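Local coordinates for oxidoreductase, short-chain dehydrogenase/reductase family (Aeromonas hydrophila subsp. hydrophila, PDB 3L6E), which probably works as a nicotinamide-nucleotide-dependent oxidoreductase, with 3-dehydrosphinganine reduction in sphingolipid metabolism as its tentatively assigned reaction, at residues S31-R36 with I52-D57; A56-H61 with I113-Q118; L80-A85 with V129-L134; G157-L162 with L173-P178. One frame throughout, in Å; residues are numbered along the deposited sequence.

Contact 1: residues S31-R36 with I52-D57. Unlike the reference sequence in segment 52-57: Val55 (reference Ala). With SO4 (sulfate ion), chain C.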
loop_
_atom_site.group_PDB
_atom_site.type_symbol
_atom_site.label_atom_id
_atom_site.label_comp_id
_atom_site.label_asym_id
_atom_site.label_seq_id
_atom_site.Cartn_x
_atom_site.Cartn_y
_atom_site.Cartn_z
ATOM N N SER A 31 9.016 9.891 -19.878
ATOM C CA SER A 31 10.210 10.724 -19.917
ATOM C C SER A 31 11.159 10.237 -18.823
ATOM O O SER A 31 10.901 10.434 -17.622
ATOM C CB SER A 31 9.860 12.190 -19.697
ATOM O OG SER A 31 9.261 12.731 -20.848
HETATM N N MSE A 32 12.226 9.569 -19.235
HETATM C CA MSE A 32 13.179 8.997 -18.278
HETATM C C MSE A 32 14.216 10.037 -17.877
HETATM O O MSE A 32 14.929 10.554 -18.725
HETATM C CB MSE A 32 13.879 7.778 -18.886
HETATM C CG MSE A 32 12.938 6.731 -19.452
HETATM SE SE MSE A 32 13.886 5.223 -20.244
HETATM C CE MSE A 32 14.970 6.167 -21.555
HETATM N N MSE A 33 14.309 10.343 -16.593
HETATM C CA MSE A 33 15.382 11.226 -16.125
HETATM C C MSE A 33 16.413 10.474 -15.298
HETATM O O MSE A 33 16.050 9.726 -14.398
HETATM C CB MSE A 33 14.826 12.391 -15.319
HETATM C CG MSE A 33 13.903 13.290 -16.139
HETATM SE SE MSE A 33 13.234 14.749 -15.055
HETATM C CE MSE A 33 11.993 15.510 -16.378
ATOM N N GLY A 34 17.690 10.683 -15.616
ATOM C CA GLY A 34 18.767 10.002 -14.921
ATOM C C GLY A 34 20.119 10.665 -15.074
ATOM O O GLY A 34 20.358 11.426 -16.011
ATOM N N ARG A 35 21.001 10.377 -14.125
ATOM C CA ARG A 35 22.367 10.916 -14.117
ATOM C C ARG A 35 23.292 10.167 -15.077
ATOM O O ARG A 35 24.303 10.709 -15.516
ATOM C CB ARG A 35 22.935 10.801 -12.701
ATOM C CG ARG A 35 23.063 12.098 -11.942
ATOM C CD ARG A 35 24.527 12.493 -11.799
ATOM N NE ARG A 35 25.034 13.252 -12.944
ATOM C CZ ARG A 35 26.207 13.886 -12.969
ATOM N NH1 ARG A 35 27.019 13.861 -11.910
ATOM N NH2 ARG A 35 26.572 14.549 -14.057
ATOM N N ARG A 36 22.941 8.923 -15.390
ATOM C CA ARG A 36 23.828 8.002 -16.101
ATOM C C ARG A 36 23.344 7.717 -17.512
ATOM O O ARG A 36 22.445 6.888 -17.719
ATOM C CB ARG A 36 23.953 6.683 -15.327
ATOM C CG ARG A 36 24.848 6.751 -14.107
ATOM C CD ARG A 36 24.756 5.467 -13.300
ATOM N NE ARG A 36 23.484 5.338 -12.595
ATOM C CZ ARG A 36 23.151 4.297 -11.839
ATOM N NH1 ARG A 36 21.972 4.260 -11.218
ATOM N NH2 ARG A 36 23.999 3.290 -11.701
ATOM N N ILE A 52 11.882 8.767 -23.829
ATOM C CA ILE A 52 13.098 9.532 -24.092
ATOM C C ILE A 52 13.971 9.553 -22.850
ATOM O O ILE A 52 13.468 9.614 -21.723
ATOM C CB ILE A 52 12.823 11.008 -24.419
ATOM C CG1 ILE A 52 11.509 11.436 -23.779
ATOM C CG2 ILE A 52 12.851 11.243 -25.896
ATOM C CD1 ILE A 52 11.560 12.766 -23.133
ATOM N N GLY A 53 15.278 9.548 -23.078
ATOM C CA GLY A 53 16.256 9.767 -22.031
ATOM C C GLY A 53 16.617 11.236 -21.957
ATOM O O GLY A 53 17.155 11.803 -22.908
ATOM N N ILE A 54 16.288 11.855 -20.831
ATOM C CA ILE A 54 16.767 13.189 -20.516
ATOM C C ILE A 54 17.854 13.017 -19.462
ATOM O O ILE A 54 17.601 12.506 -18.374
ATOM C CB ILE A 54 15.627 14.076 -19.949
ATOM C CG1 ILE A 54 14.510 14.246 -20.977
ATOM C CG2 ILE A 54 16.165 15.420 -19.489
ATOM C CD1 ILE A 54 13.153 14.355 -20.337
ATOM N N VAL A 55 19.079 13.392 -19.799
ATOM C CA VAL A 55 20.148 13.340 -18.812
ATOM C C VAL A 55 20.022 14.609 -17.980
ATOM O O VAL A 55 19.849 15.699 -18.525
ATOM C CB VAL A 55 21.545 13.221 -19.440
ATOM C CG1 VAL A 55 22.625 13.210 -18.354
ATOM C CG2 VAL A 55 21.649 11.953 -20.281
ATOM N N ALA A 56 20.073 14.437 -16.658
ATOM C CA ALA A 56 19.940 15.530 -15.705
ATOM C C ALA A 56 20.535 15.118 -14.366
ATOM O O ALA A 56 20.413 13.967 -13.960
ATOM C CB ALA A 56 18.473 15.895 -15.526
ATOM N N ASP A 57 21.178 16.065 -13.691
ATOM C CA ASP A 57 21.551 15.888 -12.295
ATOM C C ASP A 57 20.549 16.685 -11.475
ATOM O O ASP A 57 20.585 17.911 -11.458
ATOM C CB ASP A 57 22.992 16.348 -12.030
ATOM C CG ASP A 57 23.536 15.848 -10.693
ATOM O OD1 ASP A 57 22.951 14.903 -10.115
ATOM O OD2 ASP A 57 24.555 16.395 -10.218
HETATM S S SO4 C . 20.283 7.305 -12.416
HETATM O O1 SO4 C . 21.365 6.837 -13.270
HETATM O O2 SO4 C . 20.469 8.708 -12.057
HETATM O O3 SO4 C . 19.073 7.153 -13.214
HETATM O O4 SO4 C . 20.243 6.494 -11.194
#
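Met32 N donates to Ile52 O at 2.8 Å, and Met32 O in turn takes the N-H of Ile54. Gly34 N to Ile54 O is weak, whereas Ala56 N reaches Gly34 O at 3.1 Å. Beside this ladder the selenomethionine chain of Met32 bends at its last torsion (chi3 -57°), which brings CE to 3.7 Å from Gly53 N. On the other face Ile54 CD1 lies 4.0 Å from Ser31 CB, while Ser31 OG bonds to His5. Strands 29-34 and 51-55, joined through helix 37-47, form a parallel beta-alpha-beta unit at the margin of the Rossmann fold. Past the strands, the Arg35 guanidinium and Asp57 carboxylate stack 15° apart, with Asp57 CG 3.6 Å above the guanidinium plane. Arg35 NE to Asp57 OD1, 3.9 Å, is a long ion pair without a directed N-H. A sulfate, probably from the crystallisation liquor, accepts from Arg35 N at O2 (2.7 Å) and from Arg36 NE at O1 (2.7 Å). Arg36 NH1 binds O4 and Gly12 N adds another bond, consistent with a pocket for the 2'-phosphate of NADP(H).

Contact 2: residues A56-H61 with I113-Q118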
loop_
_atom_site.group_PDB
_atom_site.type_symbol
_atom_site.label_atom_id
_atom_site.label_comp_id
_atom_site.label_asym_id
_atom_site.label_seq_id
_atom_site.Cartn_x
_atom_site.Cartn_y
_atom_site.Cartn_z
ATOM N N ALA A 56 20.073 14.437 -16.658
ATOM C CA ALA A 56 19.940 15.530 -15.705
ATOM C C ALA A 56 20.535 15.118 -14.366
ATOM O O ALA A 56 20.413 13.967 -13.960
ATOM C CB ALA A 56 18.473 15.895 -15.526
ATOM N N ASP A 57 21.178 16.065 -13.691
ATOM C CA ASP A 57 21.551 15.888 -12.295
ATOM C C ASP A 57 20.549 16.685 -11.475
ATOM O O ASP A 57 20.585 17.911 -11.458
ATOM C CB ASP A 57 22.992 16.348 -12.030
ATOM C CG ASP A 57 23.536 15.848 -10.693
ATOM O OD1 ASP A 57 22.951 14.903 -10.115
ATOM O OD2 ASP A 57 24.555 16.395 -10.218
ATOM N N LEU A 58 19.658 15.977 -10.793
ATOM C CA LEU A 58 18.488 16.582 -10.173
ATOM C C LEU A 58 18.739 17.349 -8.877
ATOM O O LEU A 58 17.794 17.706 -8.171
ATOM C CB LEU A 58 17.393 15.531 -9.983
ATOM C CG LEU A 58 16.856 14.972 -11.296
ATOM C CD1 LEU A 58 15.902 13.840 -11.032
ATOM C CD2 LEU A 58 16.179 16.057 -12.120
ATOM N N ALA A 59 20.004 17.653 -8.598
ATOM C CA ALA A 59 20.370 18.354 -7.379
ATOM C C ALA A 59 20.691 19.848 -7.578
ATOM O O ALA A 59 21.189 20.497 -6.667
ATOM C CB ALA A 59 21.525 17.630 -6.675
ATOM N N HIS A 60 20.386 20.387 -8.759
ATOM C CA HIS A 60 20.573 21.824 -9.026
ATOM C C HIS A 60 19.376 22.454 -9.734
ATOM O O HIS A 60 18.923 21.955 -10.767
ATOM C CB HIS A 60 21.867 22.077 -9.804
ATOM C CG HIS A 60 23.090 22.095 -8.942
ATOM N ND1 HIS A 60 23.713 20.944 -8.509
ATOM C CD2 HIS A 60 23.794 23.125 -8.416
ATOM C CE1 HIS A 60 24.752 21.261 -7.759
ATOM N NE2 HIS A 60 24.824 22.579 -7.687
ATOM N N HIS A 61 18.889 23.556 -9.167
ATOM C CA HIS A 61 17.620 24.190 -9.555
ATOM C C HIS A 61 17.490 24.475 -11.049
ATOM O O HIS A 61 16.418 24.290 -11.624
ATOM C CB HIS A 61 17.388 25.470 -8.735
ATOM C CG HIS A 61 16.038 26.095 -8.946
ATOM N ND1 HIS A 61 15.878 27.361 -9.466
ATOM C CD2 HIS A 61 14.790 25.624 -8.713
ATOM C CE1 HIS A 61 14.589 27.644 -9.544
ATOM N NE2 HIS A 61 13.906 26.605 -9.095
ATOM N N ILE A 113 13.186 17.574 -3.058
ATOM C CA ILE A 113 12.550 18.896 -2.899
ATOM C C ILE A 113 12.354 19.640 -4.222
ATOM O O ILE A 113 11.289 20.212 -4.460
ATOM C CB ILE A 113 13.307 19.762 -1.878
ATOM C CG1 ILE A 113 13.102 19.168 -0.478
ATOM C CG2 ILE A 113 12.819 21.215 -1.923
ATOM C CD1 ILE A 113 13.860 19.849 0.628
ATOM N N LEU A 114 13.374 19.613 -5.074
ATOM C CA LEU A 114 13.342 20.311 -6.359
ATOM C C LEU A 114 12.374 19.666 -7.356
ATOM O O LEU A 114 11.662 20.364 -8.075
ATOM C CB LEU A 114 14.741 20.390 -6.961
ATOM C CG LEU A 114 15.806 21.228 -6.255
ATOM C CD1 LEU A 114 17.173 20.803 -6.748
ATOM C CD2 LEU A 114 15.597 22.737 -6.453
ATOM N N VAL A 115 12.334 18.337 -7.388
ATOM C CA VAL A 115 11.368 17.654 -8.243
ATOM C C VAL A 115 9.940 17.974 -7.777
ATOM O O VAL A 115 9.043 18.209 -8.593
ATOM C CB VAL A 115 11.651 16.138 -8.301
ATOM C CG1 VAL A 115 10.496 15.359 -8.951
ATOM C CG2 VAL A 115 12.957 15.888 -9.041
ATOM N N ALA A 116 9.742 17.987 -6.464
ATOM C CA ALA A 116 8.429 18.221 -5.894
ATOM C C ALA A 116 7.948 19.641 -6.234
ATOM O O ALA A 116 6.823 19.815 -6.691
ATOM C CB ALA A 116 8.453 17.999 -4.407
ATOM N N GLN A 117 8.823 20.634 -6.058
ATOM C CA GLN A 117 8.463 22.035 -6.322
ATOM C C GLN A 117 8.220 22.285 -7.791
ATOM O O GLN A 117 7.322 23.035 -8.155
ATOM C CB GLN A 117 9.548 22.996 -5.839
ATOM C CG GLN A 117 9.660 23.066 -4.353
ATOM C CD GLN A 117 10.857 23.849 -3.891
ATOM O OE1 GLN A 117 11.034 24.047 -2.689
ATOM N NE2 GLN A 117 11.686 24.316 -4.835
ATOM N N GLN A 118 9.046 21.673 -8.627
ATOM C CA GLN A 118 8.859 21.721 -10.065
ATOM C C GLN A 118 7.509 21.074 -10.465
ATOM O O GLN A 118 6.837 21.556 -11.369
ATOM C CB GLN A 118 10.064 21.069 -10.761
ATOM C CG GLN A 118 10.093 21.165 -12.279
ATOM C CD GLN A 118 10.524 22.521 -12.822
ATOM O OE1 GLN A 118 10.093 22.917 -13.906
ATOM N NE2 GLN A 118 11.378 23.236 -12.082
#
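Leu114 of helix 98-123 packs against the turn made by Asp57 to His60, and its two methyl groups meet different surfaces. The first kind of contact is methyl against peptide backbone. Leu114 CD1 lies 3.5 Å from Leu58 O and also touches the next peptide, at Ala59 C and His60 N, so one branch is set against consecutive peptide groups of the type I turn. The second kind is methyl against ring: Leu114 CD2 approaches His61 CD2 at 3.8 Å, near the plane of the imidazole and at its edge. With CG of His61 anti to the backbone N (chi1 -173°), the ring is swung so that its CD2 edge meets the leucine methyl, the two side chains crossing at a slant, and His61 CB is itself 4.0 Å from Leu114 CD2. The segment 56-61 links strand 51-55 to helix 61-75, and His60 occupies the N-cap position of that helix. In classical short-chain dehydrogenases an Asp-hydrophobic pair after the third strand borders the adenine site; Asp57-Leu58 probably corresponds to it. The third kind is purely aliphatic, Leu58 CD1 to Val115 CG2 at 4.1 Å, again an oblique meeting. Polar bonding between the segments is absent. Gln118, on the same helix, directs its amide elsewhere, NE2 donating to Asp65 OD1 and OE1 accepting from Arg121 NH2, while Val64 of helix 61-75 also touches Leu114.

Contact 3: residues L80-A85 with V129-L134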
loop_
_atom_site.group_PDB
_atom_site.type_symbol
_atom_site.label_atom_id
_atom_site.label_comp_id
_atom_site.label_asym_id
_atom_site.label_seq_id
_atom_site.Cartn_x
_atom_site.Cartn_y
_atom_site.Cartn_z
ATOM N N LEU A 80 1.783 11.750 -14.095
ATOM C CA LEU A 80 2.478 11.173 -12.947
ATOM C C LEU A 80 3.949 11.518 -12.980
ATOM O O LEU A 80 4.615 11.356 -14.011
ATOM C CB LEU A 80 2.268 9.647 -12.868
ATOM C CG LEU A 80 3.165 8.781 -11.965
ATOM C CD1 LEU A 80 2.983 9.132 -10.502
ATOM C CD2 LEU A 80 2.934 7.271 -12.191
ATOM N N VAL A 81 4.430 12.045 -11.854
ATOM C CA VAL A 81 5.849 12.223 -11.628
ATOM C C VAL A 81 6.260 11.197 -10.583
ATOM O O VAL A 81 5.798 11.208 -9.434
ATOM C CB VAL A 81 6.238 13.669 -11.236
ATOM C CG1 VAL A 81 7.756 13.767 -10.992
ATOM C CG2 VAL A 81 5.886 14.623 -12.367
ATOM N N LEU A 82 7.098 10.273 -11.029
ATOM C CA LEU A 82 7.560 9.184 -10.207
ATOM C C LEU A 82 8.984 9.501 -9.836
ATOM O O LEU A 82 9.883 9.434 -10.672
ATOM C CB LEU A 82 7.494 7.877 -10.982
ATOM C CG LEU A 82 6.791 6.705 -10.310
ATOM C CD1 LEU A 82 7.007 5.429 -11.101
ATOM C CD2 LEU A 82 7.271 6.536 -8.895
ATOM N N HIS A 83 9.184 9.905 -8.595
ATOM C CA HIS A 83 10.516 10.270 -8.167
ATOM C C HIS A 83 11.196 9.106 -7.463
ATOM O O HIS A 83 10.739 8.644 -6.416
ATOM C CB HIS A 83 10.520 11.520 -7.294
ATOM C CG HIS A 83 11.898 12.001 -6.962
ATOM N ND1 HIS A 83 12.424 11.944 -5.690
ATOM C CD2 HIS A 83 12.878 12.498 -7.749
ATOM C CE1 HIS A 83 13.661 12.400 -5.706
ATOM N NE2 HIS A 83 13.962 12.737 -6.943
ATOM N N CYS A 84 12.270 8.621 -8.073
ATOM C CA CYS A 84 13.085 7.568 -7.503
ATOM C C CYS A 84 14.381 8.154 -6.990
ATOM O O CYS A 84 15.367 8.175 -7.710
ATOM C CB CYS A 84 13.385 6.501 -8.545
ATOM S SG CYS A 84 11.940 5.627 -9.063
ATOM N N ALA A 85 14.369 8.644 -5.747
ATOM C CA ALA A 85 15.580 9.223 -5.157
ATOM C C ALA A 85 16.705 8.192 -5.095
ATOM O O ALA A 85 17.878 8.558 -5.085
ATOM C CB ALA A 85 15.301 9.803 -3.784
ATOM N N VAL A 129 -0.462 13.220 -10.175
ATOM C CA VAL A 129 0.175 12.446 -9.102
ATOM C C VAL A 129 1.690 12.705 -8.976
ATOM O O VAL A 129 2.424 12.683 -9.973
ATOM C CB VAL A 129 -0.154 10.927 -9.245
ATOM C CG1 VAL A 129 0.466 10.092 -8.131
ATOM C CG2 VAL A 129 -1.679 10.713 -9.241
ATOM N N LEU A 130 2.122 12.995 -7.741
ATOM C CA LEU A 130 3.534 13.068 -7.374
ATOM C C LEU A 130 3.852 11.890 -6.479
ATOM O O LEU A 130 3.469 11.856 -5.293
ATOM C CB LEU A 130 3.910 14.367 -6.642
ATOM C CG LEU A 130 5.326 14.393 -6.036
ATOM C CD1 LEU A 130 6.403 14.335 -7.094
ATOM C CD2 LEU A 130 5.555 15.612 -5.110
ATOM N N ALA A 131 4.560 10.929 -7.053
ATOM C CA ALA A 131 4.843 9.696 -6.338
ATOM C C ALA A 131 6.309 9.688 -6.035
ATOM O O ALA A 131 7.123 9.916 -6.920
ATOM C CB ALA A 131 4.444 8.488 -7.159
ATOM N N ASN A 132 6.630 9.459 -4.768
ATOM C CA ASN A 132 8.005 9.428 -4.321
ATOM C C ASN A 132 8.378 8.043 -3.809
ATOM O O ASN A 132 7.609 7.420 -3.061
ATOM C CB ASN A 132 8.233 10.455 -3.234
ATOM C CG ASN A 132 8.655 11.784 -3.777
ATOM O OD1 ASN A 132 9.820 12.018 -4.068
ATOM N ND2 ASN A 132 7.706 12.681 -3.901
ATOM N N VAL A 133 9.553 7.581 -4.222
ATOM C CA VAL A 133 10.094 6.306 -3.767
ATOM C C VAL A 133 11.131 6.575 -2.676
ATOM O O VAL A 133 12.149 7.219 -2.916
ATOM C CB VAL A 133 10.740 5.485 -4.910
ATOM C CG1 VAL A 133 11.220 4.120 -4.390
ATOM C CG2 VAL A 133 9.749 5.263 -6.013
ATOM N N LEU A 134 10.828 6.126 -1.464
ATOM C CA LEU A 134 11.778 6.178 -0.371
ATOM C C LEU A 134 12.353 4.755 -0.162
ATOM O O LEU A 134 12.017 4.057 0.788
ATOM C CB LEU A 134 11.111 6.769 0.884
ATOM C CG LEU A 134 10.594 8.229 0.826
ATOM C CD1 LEU A 134 9.326 8.400 -0.031
ATOM C CD2 LEU A 134 10.307 8.725 2.224
#
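The His83 side chain passes the carbonyl oxygen of the Asn132 amide, OD1. Its CB is 3.3 Å from Asn132 OD1, and CG follows at 3.6 Å from the same oxygen. ND1 lies 3.1 Å from Asn132 OD1, a weak hydrogen bond because the N-H is bent to 132°. The oxygen stands at the ring edge near the imidazole plane, although ring and amide planes are 66° apart. CE1 is more distant from OD1, and CD2 faces Val115 of helix 98-123. CG anti to the backbone N (chi1 -174°) takes the tip away from strand 128-137 toward that helix, where NE2 makes a weak hydrogen bond to Ser111 OG. Ala85 N lies 3.7 Å above one ring face, toward its rim. By position, the run from His83 through Ala85 begins the segment that reads Asn-Asn-Ala-Gly in classical short-chain dehydrogenases, at the end of a central strand of the Rossmann sheet. The backbones form a regular parallel ladder: Val81 N to Val129 O, Ala131 N to Val81 O, His83 N to Ala131 O at 2.7 Å, and Val133 N to His83 O. On the face away from His83, Leu80 CD1 touches both Val129 CG1 (3.6 Å) and Ala131 CB (3.7 Å). Two residues on, Leu82 CD2 comes to Ala131 CB at 3.8 Å, and Leu15 and Leu19 of helix 14-25 cover the Cys84 end of this layer.

Contact 4: residues G157-L162 with L173-P178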
loop_
_atom_site.group_PDB
_atom_site.type_symbol
_atom_site.label_atom_id
_atom_site.label_comp_id
_atom_site.label_asym_id
_atom_site.label_seq_id
_atom_site.Cartn_x
_atom_site.Cartn_y
_atom_site.Cartn_z
ATOM N N GLY A 157 9.599 13.694 6.085
ATOM C CA GLY A 157 9.222 14.917 6.798
ATOM C C GLY A 157 8.749 15.961 5.801
ATOM O O GLY A 157 7.635 16.450 5.892
ATOM N N PHE A 158 9.596 16.254 4.824
ATOM C CA PHE A 158 9.296 17.215 3.768
ATOM C C PHE A 158 7.980 16.890 3.051
ATOM O O PHE A 158 7.103 17.739 2.956
ATOM C CB PHE A 158 10.450 17.292 2.746
ATOM C CG PHE A 158 10.114 18.111 1.522
ATOM C CD1 PHE A 158 10.105 19.501 1.580
ATOM C CD2 PHE A 158 9.768 17.494 0.329
ATOM C CE1 PHE A 158 9.776 20.259 0.457
ATOM C CE2 PHE A 158 9.423 18.243 -0.796
ATOM C CZ PHE A 158 9.441 19.632 -0.733
ATOM N N LEU A 159 7.838 15.660 2.581
ATOM C CA LEU A 159 6.699 15.282 1.722
ATOM C C LEU A 159 5.342 15.259 2.407
ATOM O O LEU A 159 4.356 15.711 1.821
ATOM C CB LEU A 159 6.941 13.945 1.037
ATOM C CG LEU A 159 8.128 13.871 0.087
ATOM C CD1 LEU A 159 8.395 12.410 -0.221
ATOM C CD2 LEU A 159 7.915 14.700 -1.195
ATOM N N GLU A 160 5.291 14.730 3.632
ATOM C CA GLU A 160 4.038 14.688 4.403
ATOM C C GLU A 160 3.628 16.082 4.851
ATOM O O GLU A 160 2.452 16.345 5.086
ATOM C CB GLU A 160 4.157 13.762 5.626
ATOM C CG GLU A 160 4.240 12.255 5.278
ATOM C CD GLU A 160 4.240 11.334 6.498
ATOM O OE1 GLU A 160 4.159 11.837 7.643
ATOM O OE2 GLU A 160 4.313 10.096 6.313
ATOM N N SER A 161 4.617 16.953 5.007
ATOM C CA SER A 161 4.384 18.354 5.293
ATOM C C SER A 161 3.921 19.070 4.021
ATOM O O SER A 161 3.089 19.976 4.080
ATOM C CB SER A 161 5.651 18.992 5.853
ATOM O OG SER A 161 5.555 20.396 5.857
ATOM N N LEU A 162 4.458 18.658 2.874
ATOM C CA LEU A 162 4.020 19.219 1.602
ATOM C C LEU A 162 2.610 18.745 1.257
ATOM O O LEU A 162 1.795 19.526 0.744
ATOM C CB LEU A 162 4.990 18.865 0.471
ATOM C CG LEU A 162 4.657 19.404 -0.927
ATOM C CD1 LEU A 162 4.478 20.932 -0.895
ATOM C CD2 LEU A 162 5.736 19.023 -1.911
ATOM N N LEU A 173 -0.247 13.453 -3.423
ATOM C CA LEU A 173 1.058 12.917 -3.033
ATOM C C LEU A 173 0.925 11.485 -2.561
ATOM O O LEU A 173 0.112 11.171 -1.687
ATOM C CB LEU A 173 1.820 13.826 -2.032
ATOM C CG LEU A 173 2.731 14.884 -2.695
ATOM C CD1 LEU A 173 1.916 15.767 -3.643
ATOM C CD2 LEU A 173 3.526 15.777 -1.692
ATOM N N VAL A 174 1.710 10.623 -3.210
ATOM C CA VAL A 174 1.770 9.191 -2.936
ATOM C C VAL A 174 3.213 8.837 -2.553
ATOM O O VAL A 174 4.164 9.161 -3.274
ATOM C CB VAL A 174 1.304 8.343 -4.147
ATOM C CG1 VAL A 174 1.408 6.839 -3.834
ATOM C CG2 VAL A 174 -0.174 8.707 -4.559
ATOM N N ASN A 175 3.368 8.210 -1.398
ATOM C CA ASN A 175 4.695 7.837 -0.907
ATOM C C ASN A 175 4.849 6.308 -0.900
ATOM O O ASN A 175 4.039 5.623 -0.330
ATOM C CB ASN A 175 4.920 8.417 0.483
ATOM C CG ASN A 175 4.979 9.931 0.494
ATOM O OD1 ASN A 175 5.362 10.580 -0.487
ATOM N ND2 ASN A 175 4.613 10.509 1.623
ATOM N N LEU A 176 5.883 5.788 -1.547
ATOM C CA LEU A 176 6.037 4.345 -1.724
ATOM C C LEU A 176 7.334 3.873 -1.052
ATOM O O LEU A 176 8.375 4.474 -1.261
ATOM C CB LEU A 176 6.072 3.992 -3.220
ATOM C CG LEU A 176 4.978 4.632 -4.101
ATOM C CD1 LEU A 176 5.357 4.626 -5.565
ATOM C CD2 LEU A 176 3.625 3.988 -3.907
ATOM N N TYR A 177 7.243 2.787 -0.276
ATOM C CA TYR A 177 8.341 2.305 0.553
ATOM C C TYR A 177 8.724 0.839 0.286
ATOM O O TYR A 177 8.251 -0.063 0.972
ATOM C CB TYR A 177 7.967 2.476 2.030
ATOM C CG TYR A 177 7.603 3.891 2.418
ATOM C CD1 TYR A 177 6.331 4.440 2.101
ATOM C CD2 TYR A 177 8.503 4.677 3.126
ATOM C CE1 TYR A 177 5.994 5.739 2.490
ATOM C CE2 TYR A 177 8.186 5.967 3.522
ATOM C CZ TYR A 177 6.930 6.496 3.211
ATOM O OH TYR A 177 6.643 7.794 3.588
ATOM N N PRO A 178 9.526 0.593 -0.740
ATOM C CA PRO A 178 10.087 -0.747 -0.937
ATOM C C PRO A 178 11.260 -0.931 0.007
ATOM O O PRO A 178 12.283 -0.296 -0.201
ATOM C CB PRO A 178 10.657 -0.696 -2.363
ATOM C CG PRO A 178 10.396 0.694 -2.885
ATOM C CD PRO A 178 10.039 1.561 -1.723
HETATM O O HOH W 1 4.259 8.647 4.070
#
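Leu173 begins the contact by pressing a single methyl, CD2, onto the helix, 3.6 Å from Leu159 O and 3.9 Å from Leu162 CG. Leu162 and Leu173 cross at about a right angle, and CD2 of Leu173 also faces CD2 of Leu162 at 3.9 Å. The peptide oxygen of Leu173 has its own partner, Arg163 NH1, just beyond the helical segment. Two residues on, the flat amide of Asn175 rests against the Leu159 side chain and the methylene stem of Glu160, its plane 18° from that of the Glu160 carboxylate. Strand 171-181 and helix 145-165 belong to one beta-alpha-beta unit of the Rossmann fold; the local axes run nearly antiparallel, 152° apart, and approach to 9.3 Å, and the helix packs on the face of the sheet that carries Leu173 and Asn175. Tyr177 comes last and works through solvent. Its hydroxyl OH donates to a water at 2.6 Å, and that water donates to Glu160 OE2 at 2.7 Å, spanning a gap of 4.3 Å between Tyr177 OH and Glu160 OE2. An extended Glu160 chain (chi2 -175°) brings the carboxylate to this water. Glu160 OE2 also forms a salt bridge with Arg156 NE, so Arg156 and a donating water both stabilise the oxygen, which would probably favour the ionised carboxylate. The ring of Tyr177 stacks with that of Phe223 on the neighbouring strand.

How the contacts relate
Contacts 1, 3 and 4 reach one parallel sheet, the centres of 1 and 4 about 22 Å apart on opposite sides of the chain's centre. The helix of contact 2 packs over contact 3, Val115 CG1 3.8 Å from Val81 CG1, and Ala116 CB lies 3.7 Å from Phe158 CE2 of contact 4. Contact 1 passes into contact 2 through Ala56 and Asp57, centres 12 Å apart. Contacts 3 and 4 meet where strands 128-137 and 171-181 lie side by side, Asn132 N and Val174 O, 2.9 Å apart, probably hydrogen-bonding. Contact 1 holds the sulfate, consistent with the site of an NADP(H) 2'-phosphate; as in relatives, the nicotinamide probably lies nearer the C-terminal ends of the strands in contact 3.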